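Local coordinates for protein putative antitoxin VapB45 (Mycobacterium tuberculosis, PDB 5AF3) that is possibly the antitoxin of a type II toxin-antitoxin system, with VapC45 as its cognate toxin, at residues I75-V80 with A109-D114. Numbering follows the deposited sequence.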
ATOM      1  N   ILE A  75      -1.562  13.304 -14.207  1.00 19.68           N
ATOM      2  CA  ILE A  75      -1.229  12.336 -13.152  1.00 21.07           C
ATOM      3  C   ILE A  75       0.158  12.621 -12.542  1.00 19.45           C
ATOM      4  O   ILE A  75       0.395  12.371 -11.347  1.00 17.92           O
ATOM      5  CB  ILE A  75      -1.392  10.836 -13.580  1.00 20.45           C
ATOM      6  CG1 ILE A  75      -1.769  10.015 -12.327  1.00 21.23           C
ATOM      7  CG2 ILE A  75      -0.138  10.286 -14.230  1.00 20.42           C
ATOM      8  CD1 ILE A  75      -2.136   8.574 -12.627  1.00 23.84           C
ATOM      9  N   ALA A  76       1.057  13.188 -13.350  1.00 16.23           N
ATOM     10  CA  ALA A  76       2.412  13.506 -12.901  1.00 14.61           C
ATOM     11  C   ALA A  76       2.297  14.671 -11.903  1.00 17.28           C
ATOM     12  O   ALA A  76       2.914  14.636 -10.833  1.00 13.96           O
ATOM     13  CB  ALA A  76       3.302  13.919 -14.133  1.00 13.04           C
ATOM     14  N   GLU A  77       1.487  15.674 -12.253  1.00 18.60           N
ATOM     15  CA  GLU A  77       1.210  16.814 -11.350  1.00 16.02           C
ATOM     16  C   GLU A  77       0.531  16.309 -10.047  1.00 16.85           C
ATOM     17  O   GLU A  77       0.907  16.695  -8.934  1.00 17.19           O
ATOM     18  CB  GLU A  77       0.336  17.832 -12.086  1.00 17.20           C
ATOM     19  CG  GLU A  77       1.110  18.473 -13.273  1.00 14.67           C
ATOM     20  CD  GLU A  77       0.245  19.303 -14.202  1.00 19.54           C
ATOM     21  OE1 GLU A  77      -0.976  19.030 -14.286  1.00 18.53           O
ATOM     22  OE2 GLU A  77       0.824  20.259 -14.815  1.00 19.08           O
ATOM     23  N   ALA A  78      -0.432  15.407 -10.184  1.00 16.41           N
ATOM     24  CA  ALA A  78      -1.104  14.809  -9.004  1.00 17.48           C
ATOM     25  C   ALA A  78      -0.113  14.024  -8.135  1.00 16.34           C
ATOM     26  O   ALA A  78      -0.187  14.068  -6.904  1.00 17.32           O
ATOM     27  CB  ALA A  78      -2.301  13.920  -9.426  1.00 15.95           C
ATOM     28  N   TYR A  79       0.815  13.321  -8.776  1.00 15.46           N
ATOM     29  CA  TYR A  79       1.819  12.548  -8.092  1.00 16.63           C
ATOM     30  C   TYR A  79       2.703  13.463  -7.235  1.00 20.57           C
ATOM     31  O   TYR A  79       2.939  13.178  -6.044  1.00 17.04           O
ATOM     32  CB  TYR A  79       2.666  11.744  -9.070  1.00 17.34           C
ATOM     33  CG  TYR A  79       3.883  11.105  -8.446  1.00 17.62           C
ATOM     34  CD1 TYR A  79       3.791   9.891  -7.747  1.00 19.58           C
ATOM     35  CD2 TYR A  79       5.136  11.698  -8.586  1.00 16.55           C
ATOM     36  CE1 TYR A  79       4.917   9.311  -7.203  1.00 19.80           C
ATOM     37  CE2 TYR A  79       6.246  11.124  -8.068  1.00 19.20           C
ATOM     38  CZ  TYR A  79       6.141   9.952  -7.351  1.00 19.77           C
ATOM     39  OH  TYR A  79       7.298   9.415  -6.840  1.00 19.36           O
ATOM     40  N   VAL A  80       3.135  14.574  -7.821  1.00 15.82           N
ATOM     41  CA  VAL A  80       3.999  15.527  -7.102  1.00 15.01           C
ATOM     42  C   VAL A  80       3.254  16.206  -5.948  1.00 17.18           C
ATOM     43  O   VAL A  80       3.774  16.265  -4.846  1.00 15.55           O
ATOM     44  CB  VAL A  80       4.609  16.539  -8.049  1.00 14.38           C
ATOM     45  CG1 VAL A  80       5.350  17.668  -7.276  1.00 13.63           C
ATOM     46  CG2 VAL A  80       5.637  15.806  -8.995  1.00 12.34           C
ATOM     47  N   ALA A 109       5.047  23.120 -14.393  1.00 16.71           N
ATOM     48  CA  ALA A 109       6.274  23.066 -13.618  1.00 17.32           C
ATOM     49  C   ALA A 109       6.367  21.861 -12.643  1.00 13.51           C
ATOM     50  O   ALA A 109       7.461  21.373 -12.377  1.00 16.28           O
ATOM     51  CB  ALA A 109       6.438  24.385 -12.805  1.00 20.91           C
ATOM     52  N   LEU A 110       5.228  21.454 -12.071  1.00 16.47           N
ATOM     53  CA  LEU A 110       5.236  20.287 -11.156  1.00 15.65           C
ATOM     54  C   LEU A 110       5.774  19.032 -11.829  1.00 18.06           C
ATOM     55  O   LEU A 110       6.386  18.177 -11.168  1.00 17.37           O
ATOM     56  CB  LEU A 110       3.853  20.008 -10.586  1.00 16.28           C
ATOM     57  CG  LEU A 110       3.284  21.091  -9.659  1.00 17.48           C
ATOM     58  CD1 LEU A 110       1.925  20.707  -9.188  1.00 22.13           C
ATOM     59  CD2 LEU A 110       4.208  21.202  -8.452  1.00 19.84           C
ATOM     60  N   ALA A 111       5.568  18.953 -13.147  1.00 18.40           N
ATOM     61  CA  ALA A 111       6.032  17.802 -13.960  1.00 18.68           C
ATOM     62  C   ALA A 111       7.367  18.072 -14.684  1.00 22.65           C
ATOM     63  O   ALA A 111       7.808  17.299 -15.535  1.00 22.29           O
ATOM     64  CB  ALA A 111       4.937  17.391 -14.941  1.00 19.11           C
ATOM     65  N   SER A 112       8.035  19.146 -14.291  1.00 21.69           N
ATOM     66  CA  SER A 112       9.268  19.564 -14.947  1.00 22.21           C
ATOM     67  C   SER A 112      10.531  18.931 -14.396  1.00 21.42           C
ATOM     68  O   SER A 112      10.674  18.734 -13.201  1.00 19.74           O
ATOM     69  CB  SER A 112       9.389  21.097 -14.865  1.00 23.42           C
ATOM     70  OG  SER A 112      10.659  21.507 -15.312  1.00 27.19           O
ATOM     71  N   GLN A 113      11.496  18.707 -15.283  1.00 18.92           N
ATOM     72  CA  GLN A 113      12.796  18.198 -14.930  1.00 20.66           C
ATOM     73  C   GLN A 113      13.524  19.183 -14.017  1.00 23.48           C
ATOM     74  O   GLN A 113      14.382  18.792 -13.252  1.00 25.88           O
ATOM     75  CB  GLN A 113      13.623  17.946 -16.187  1.00 28.32           C
ATOM     76  CG  GLN A 113      15.000  17.372 -15.901  1.00 33.60           C
ATOM     77  CD  GLN A 113      15.626  16.758 -17.129  1.00 39.80           C
ATOM     78  OE1 GLN A 113      15.071  16.828 -18.232  1.00 39.49           O
ATOM     79  NE2 GLN A 113      16.787  16.150 -16.948  1.00 43.09           N
ATOM     80  N   ASP A 114      13.139  20.459 -14.091  1.00 22.07           N
ATOM     81  CA  ASP A 114      13.839  21.511 -13.337  1.00 18.67           C
ATOM     82  C   ASP A 114      13.278  21.687 -11.928  1.00 21.39           C
ATOM     83  O   ASP A 114      13.851  22.405 -11.100  1.00 24.20           O
ATOM     84  CB  ASP A 114      13.737  22.850 -14.085  1.00 22.34           C
ATOM     85  CG  ASP A 114      14.593  22.886 -15.350  1.00 26.77           C
ATOM     86  OD1 ASP A 114      15.554  22.093 -15.438  1.00 23.82           O
ATOM     87  OD2 ASP A 114      14.283  23.717 -16.240  1.00 29.11           O
TER
HETATM   88  O   HOH W   1       2.226  21.817 -12.911  1.00 22.15           O
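Leu-110 lies against helix 72-86 between Glu-77 and Val-80. Its CG stands anti to its own carbonyl carbon (chi1 -66°). This sends the branch along the helix, where CD2 meets Val-80 CG1 at 3.9 Å. CD1 of Leu-110 approaches the backbone O of Glu-77 at 4.1 Å. The two Val-80 methyls divide over Leu-110. CG1, anti to the backbone N (chi1 172°), takes the leucine methyl, while CG2 sits 3.3 Å from Leu-110 O, a close van der Waals contact. One turn back, Ala-76 CB touches Ala-111 CB at 3.9 Å. Two methyl-sized side chains here are consistent with the close approach, 5.3 Å between the CA atoms of Glu-77 and Leu-110.

Glu-77 crosses Leu-110 at about a right angle, its CG 4.1 Å from Leu-110 CB. Its chain is extended beyond CG, and the carboxylate is held on both oxygens. OE1 hydrogen-bonds with Thr-58 OG1, OE2 with His-108 ND1. A water 2.8 Å from Glu-77 OE2 bridges it to Leu-110 N, giving that N-H an acceptor. No direct hydrogen bond joins the two segments. Methyl packing thus joins the putative helix-turn-helix region to the loop before helix 115-130, beside a buried carboxylate whose partners would probably offset the cost of its burial.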